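Local coordinates for protein L-lysine 6-monooxygenase (Pseudomonas syringae pv. tomato, PDB 5CQF) that probably uses FAD and NADPH to hydroxylate the side-chain amine of L-lysine, an early step in siderophore biosynthesis, at residues Ala53-Gln57 with Trp58-Leu62; Ser212-Ser215 with Ala216-Val220. All coordinates share one frame; numbering follows the deposited sequence.

Interaction 1 of 2, residues Ala53-Gln57 with Trp58-Leu62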
loop_
_atom_site.group_PDB
_atom_site.type_symbol
_atom_site.label_atom_id
_atom_site.label_comp_id
_atom_site.label_asym_id
_atom_site.label_seq_id
_atom_site.Cartn_x
_atom_site.Cartn_y
_atom_site.Cartn_z
ATOM N N ALA A 53 6.635 34.739 -18.810
ATOM C CA ALA A 53 5.353 34.143 -19.171
ATOM C C ALA A 53 4.185 34.847 -18.490
ATOM O O ALA A 53 4.389 35.630 -17.568
ATOM C CB ALA A 53 5.350 32.669 -18.787
ATOM N N PRO A 54 2.951 34.571 -18.949
ATOM C CA PRO A 54 1.766 35.162 -18.315
ATOM C C PRO A 54 1.291 34.425 -17.071
ATOM O O PRO A 54 1.661 33.273 -16.832
ATOM C CB PRO A 54 0.692 35.088 -19.412
ATOM C CG PRO A 54 1.115 33.967 -20.296
ATOM C CD PRO A 54 2.622 33.918 -20.236
ATOM N N ASP A 55 0.455 35.120 -16.306
ATOM C CA ASP A 55 -0.130 34.625 -15.067
ATOM C C ASP A 55 -1.330 33.767 -15.435
ATOM O O ASP A 55 -2.464 34.245 -15.495
ATOM C CB ASP A 55 -0.551 35.840 -14.220
ATOM C CG ASP A 55 -0.986 35.484 -12.810
ATOM O OD1 ASP A 55 -0.917 34.306 -12.415
ATOM O OD2 ASP A 55 -1.397 36.424 -12.091
ATOM N N THR A 56 -1.075 32.496 -15.709
ATOM C CA THR A 56 -2.128 31.599 -16.162
ATOM C C THR A 56 -1.943 30.200 -15.576
ATOM O O THR A 56 -0.819 29.772 -15.302
ATOM C CB THR A 56 -2.181 31.554 -17.709
ATOM O OG1 THR A 56 -2.337 32.887 -18.215
ATOM C CG2 THR A 56 -3.357 30.703 -18.215
ATOM N N GLN A 57 -3.062 29.513 -15.362
ATOM C CA GLN A 57 -3.058 28.138 -14.886
ATOM C C GLN A 57 -2.298 27.242 -15.863
ATOM O O GLN A 57 -1.479 26.441 -15.448
ATOM C CB GLN A 57 -4.494 27.636 -14.695
ATOM C CG GLN A 57 -4.609 26.327 -13.922
ATOM C CD GLN A 57 -6.043 25.792 -13.823
ATOM O OE1 GLN A 57 -6.268 24.580 -13.914
ATOM N NE2 GLN A 57 -7.014 26.690 -13.624
ATOM N N TRP A 58 -2.564 27.389 -17.160
ATOM C CA TRP A 58 -1.853 26.625 -18.190
ATOM C C TRP A 58 -0.333 26.644 -17.987
ATOM O O TRP A 58 0.317 25.591 -18.040
ATOM C CB TRP A 58 -2.209 27.134 -19.602
ATOM C CG TRP A 58 -1.569 26.325 -20.729
ATOM C CD1 TRP A 58 -0.453 26.662 -21.457
ATOM C CD2 TRP A 58 -2.005 25.048 -21.236
ATOM N NE1 TRP A 58 -0.173 25.675 -22.378
ATOM C CE2 TRP A 58 -1.108 24.677 -22.264
ATOM C CE3 TRP A 58 -3.066 24.186 -20.922
ATOM C CZ2 TRP A 58 -1.242 23.481 -22.981
ATOM C CZ3 TRP A 58 -3.197 22.998 -21.634
ATOM C CH2 TRP A 58 -2.288 22.658 -22.652
ATOM N N HIS A 59 0.225 27.833 -17.755
ATOM C CA HIS A 59 1.670 27.970 -17.613
ATOM C C HIS A 59 2.207 27.327 -16.328
ATOM O O HIS A 59 3.278 26.724 -16.346
ATOM C CB HIS A 59 2.094 29.427 -17.662
ATOM C CG HIS A 59 3.554 29.622 -17.400
ATOM N ND1 HIS A 59 4.523 29.333 -18.339
ATOM C CD2 HIS A 59 4.215 30.035 -16.289
ATOM C CE1 HIS A 59 5.716 29.584 -17.825
ATOM N NE2 HIS A 59 5.556 30.012 -16.583
ATOM N N ARG A 60 1.479 27.466 -15.222
ATOM C CA ARG A 60 1.895 26.870 -13.950
ATOM C C ARG A 60 1.911 25.331 -14.042
ATOM O O ARG A 60 2.849 24.678 -13.560
ATOM C CB ARG A 60 0.969 27.325 -12.822
ATOM C CG ARG A 60 0.966 28.827 -12.558
ATOM C CD ARG A 60 0.018 29.172 -11.420
ATOM N NE ARG A 60 -0.584 30.500 -11.560
ATOM C CZ ARG A 60 -1.895 30.760 -11.669
ATOM N NH1 ARG A 60 -2.307 32.022 -11.786
ATOM N NH2 ARG A 60 -2.805 29.787 -11.661
ATOM N N GLU A 61 0.879 24.771 -14.681
ATOM C CA GLU A 61 0.799 23.334 -14.978
ATOM C C GLU A 61 1.899 22.869 -15.943
ATOM O O GLU A 61 2.402 21.752 -15.841
ATOM C CB GLU A 61 -0.585 22.969 -15.535
ATOM C CG GLU A 61 -1.702 23.118 -14.513
ATOM C CD GLU A 61 -2.998 22.431 -14.915
ATOM O OE1 GLU A 61 -3.440 22.610 -16.071
ATOM O OE2 GLU A 61 -3.580 21.713 -14.061
ATOM N N LEU A 62 2.269 23.724 -16.882
ATOM C CA LEU A 62 3.418 23.445 -17.736
ATOM C C LEU A 62 4.700 23.293 -16.891
ATOM O O LEU A 62 5.550 22.468 -17.220
ATOM C CB LEU A 62 3.591 24.551 -18.789
ATOM C CG LEU A 62 4.225 24.172 -20.133
ATOM C CD1 LEU A 62 3.243 23.415 -21.019
ATOM C CD2 LEU A 62 4.725 25.417 -20.852
#
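Thr-56 and Gln-57 meet the backbone of His-59, Arg-60 and Glu-61 where the irregular chain up to Thr-56, the N-cap residue, runs into helix 57-64, which begins at Gln-57. Arg-60 N donates to Thr-56 O at 3.3 Å, and Glu-61 N to Gln-57 O at 3.0 Å in a nearly straight bond (175°); a second, weak bond reaches Thr-56 O from His-59 N. Before the cap, Asp-55 centres an inverse gamma turn. From there its carboxylate meets the guanidinium of Arg-60 in a salt bridge, Asp-55 OD1 to Arg-60 NH1 2.7 Å. The oxygen is approached on its syn side but well out of the carboxylate plane, and it lies close to the guanidinium plane; the two flat groups stand 74° apart. Arg-60 sets out beside its own backbone N (chi1 -62°) and bends at chi3, which brings one guanidinium face over Thr-56 O and Gln-57 N. Ala-53 uses its methyl differently, resting over a face of the imidazole as a CH-pi contact, with Ala-53 CB 3.4 Å from the centroid of the His-59 ring. Further along, Gln-57 and Glu-61 run side by side, and His-112 holds Glu-61 OE2. The contact thus exemplifies a loop-to-helix junction after strand 47-50: with no capping bond from Thr-56's side chain, an ion pair spans the cap and ties the residue before it to the first turn.

Interaction 2 of 2, residues Ser212-Ser215 with Ala216-Val220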
loop_
_atom_site.group_PDB
_atom_site.type_symbol
_atom_site.label_atom_id
_atom_site.label_comp_id
_atom_site.label_asym_id
_atom_site.label_seq_id
_atom_site.Cartn_x
_atom_site.Cartn_y
_atom_site.Cartn_z
ATOM N N SER A 212 14.608 8.282 -20.734
ATOM C CA SER A 212 14.362 7.318 -19.665
ATOM C C SER A 212 13.822 7.901 -18.354
ATOM O O SER A 212 13.497 7.152 -17.448
ATOM C CB SER A 212 15.644 6.526 -19.397
ATOM O OG SER A 212 16.057 5.808 -20.563
ATOM N N GLY A 213 13.725 9.221 -18.247
ATOM C CA GLY A 213 13.199 9.866 -17.046
ATOM C C GLY A 213 11.682 10.037 -17.005
ATOM O O GLY A 213 10.941 9.531 -17.862
ATOM N N GLN A 214 11.223 10.793 -16.014
ATOM C CA GLN A 214 9.800 10.950 -15.779
ATOM C C GLN A 214 9.096 11.678 -16.913
ATOM O O GLN A 214 7.954 11.375 -17.207
ATOM C CB GLN A 214 9.509 11.651 -14.439
ATOM C CG GLN A 214 8.017 11.646 -14.118
ATOM C CD GLN A 214 7.677 11.793 -12.656
ATOM O OE1 GLN A 214 8.395 11.316 -11.760
ATOM N NE2 GLN A 214 6.548 12.434 -12.399
ATOM N N SER A 215 9.753 12.620 -17.560
ATOM C CA SER A 215 9.103 13.335 -18.647
ATOM C C SER A 215 8.815 12.374 -19.792
ATOM O O SER A 215 7.758 12.459 -20.407
ATOM C CB SER A 215 9.955 14.516 -19.131
ATOM O OG SER A 215 10.206 15.404 -18.058
ATOM N N ALA A 216 9.754 11.464 -20.054
ATOM C CA ALA A 216 9.563 10.423 -21.038
ATOM C C ALA A 216 8.419 9.496 -20.644
ATOM O O ALA A 216 7.604 9.110 -21.466
ATOM C CB ALA A 216 10.839 9.623 -21.259
ATOM N N SER A 217 8.374 9.113 -19.392
ATOM C CA SER A 217 7.342 8.196 -18.930
ATOM C C SER A 217 5.952 8.819 -19.107
ATOM O O SER A 217 5.043 8.228 -19.702
ATOM C CB SER A 217 7.608 7.854 -17.470
ATOM O OG SER A 217 6.738 6.840 -17.051
ATOM N N GLU A 218 5.809 10.044 -18.627
ATOM C CA GLU A 218 4.531 10.708 -18.675
ATOM C C GLU A 218 4.044 10.967 -20.114
ATOM O O GLU A 218 2.847 10.931 -20.389
ATOM C CB GLU A 218 4.604 12.018 -17.905
ATOM C CG GLU A 218 4.833 11.807 -16.427
ATOM C CD GLU A 218 4.889 13.122 -15.661
ATOM O OE1 GLU A 218 4.920 14.191 -16.326
ATOM O OE2 GLU A 218 4.880 13.081 -14.400
ATOM N N SER A 219 4.978 11.202 -21.017
ATOM C CA SER A 219 4.640 11.393 -22.414
ATOM C C SER A 219 4.125 10.115 -22.986
ATOM O O SER A 219 3.124 10.087 -23.688
ATOM C CB SER A 219 5.864 11.846 -23.196
ATOM O OG SER A 219 6.296 13.126 -22.770
ATOM N N VAL A 220 4.817 9.038 -22.674
ATOM C CA VAL A 220 4.398 7.751 -23.149
ATOM C C VAL A 220 3.007 7.462 -22.652
ATOM O O VAL A 220 2.132 7.087 -23.430
ATOM C CB VAL A 220 5.372 6.641 -22.734
ATOM C CG1 VAL A 220 4.818 5.266 -23.069
ATOM C CG2 VAL A 220 6.702 6.830 -23.446
#
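Gly-213, at the N-cap position, opens helix 214-226, and its carbonyl takes the first of a run of i to i+4 bonds: Ser-217 N to Gly-213 O is 3.0 Å, and Glu-218 N to Gln-214 O follows at 2.9 Å. At the next residue, Ser-215 O is gripped twice by Ser-219. Ser-219 N reaches Ser-215 O at 3.1 Å and Ser-219 OG reaches the same Ser-215 O at 2.9 Å, the two donors lying on opposite faces of the carbonyl plane; the hydroxyl can turn back because OG stands beside its own backbone N (chi1 -65°). The principal side-chain pair is Gln-214 with Glu-218. Here Gln-214 NE2 gives a nearly straight bond (166°) to Glu-218 OE2, 2.7 Å away. The acceptor lies close to the amide plane, yet the donor comes from above the carboxylate plane, and the two groups are twisted 62° apart. Alongside this bond, Glu-218 CG packs against Gln-214 O at 3.2 Å. Both polar ends have further partners: Gln-214 OE1 accepts from Asp-286 N, while Glu-218 OE1 pairs with Arg-111 and accepts from Gly-66 N. Ala-216 CB sits 3.4 Å from Gly-213 O. Gly-213 and Ala-216 fit a GxGxxA pattern in a strand-turn-helix, consistent with the dinucleotide-binding turn of a Rossmann-type beta-alpha-beta unit. Chemically, the amide bridges a carboxylate and a backbone N-H, so its rotation is fixed from both ends, while Arg-111 probably favours the ionised form of Glu-218.

In the fold
Both interactions illustrate how a helix begins after a strand of a parallel sheet, but they belong to different sheets. Interaction 1 follows strand 47-50, which neighbours strand 16-19 in one sheet; His-59 approaches the putative GxGxxG turn at Gly-20, Gly-22 and Gly-25 but makes no contact with it. Interaction 2 follows strand 206-210 in the other sheet, at what is probably the second nucleotide-type turn. This is consistent with the two dinucleotide-binding regions of flavin-dependent N-hydroxylating monooxygenases, for FAD and NADPH respectively. The centres of interactions 1 and 2 are about 21 Å apart, and the nearest atoms of interactions 1 and 2 about 8 Å, without contact. Helix 57-64 also meets helix 192-198 through Trp-58.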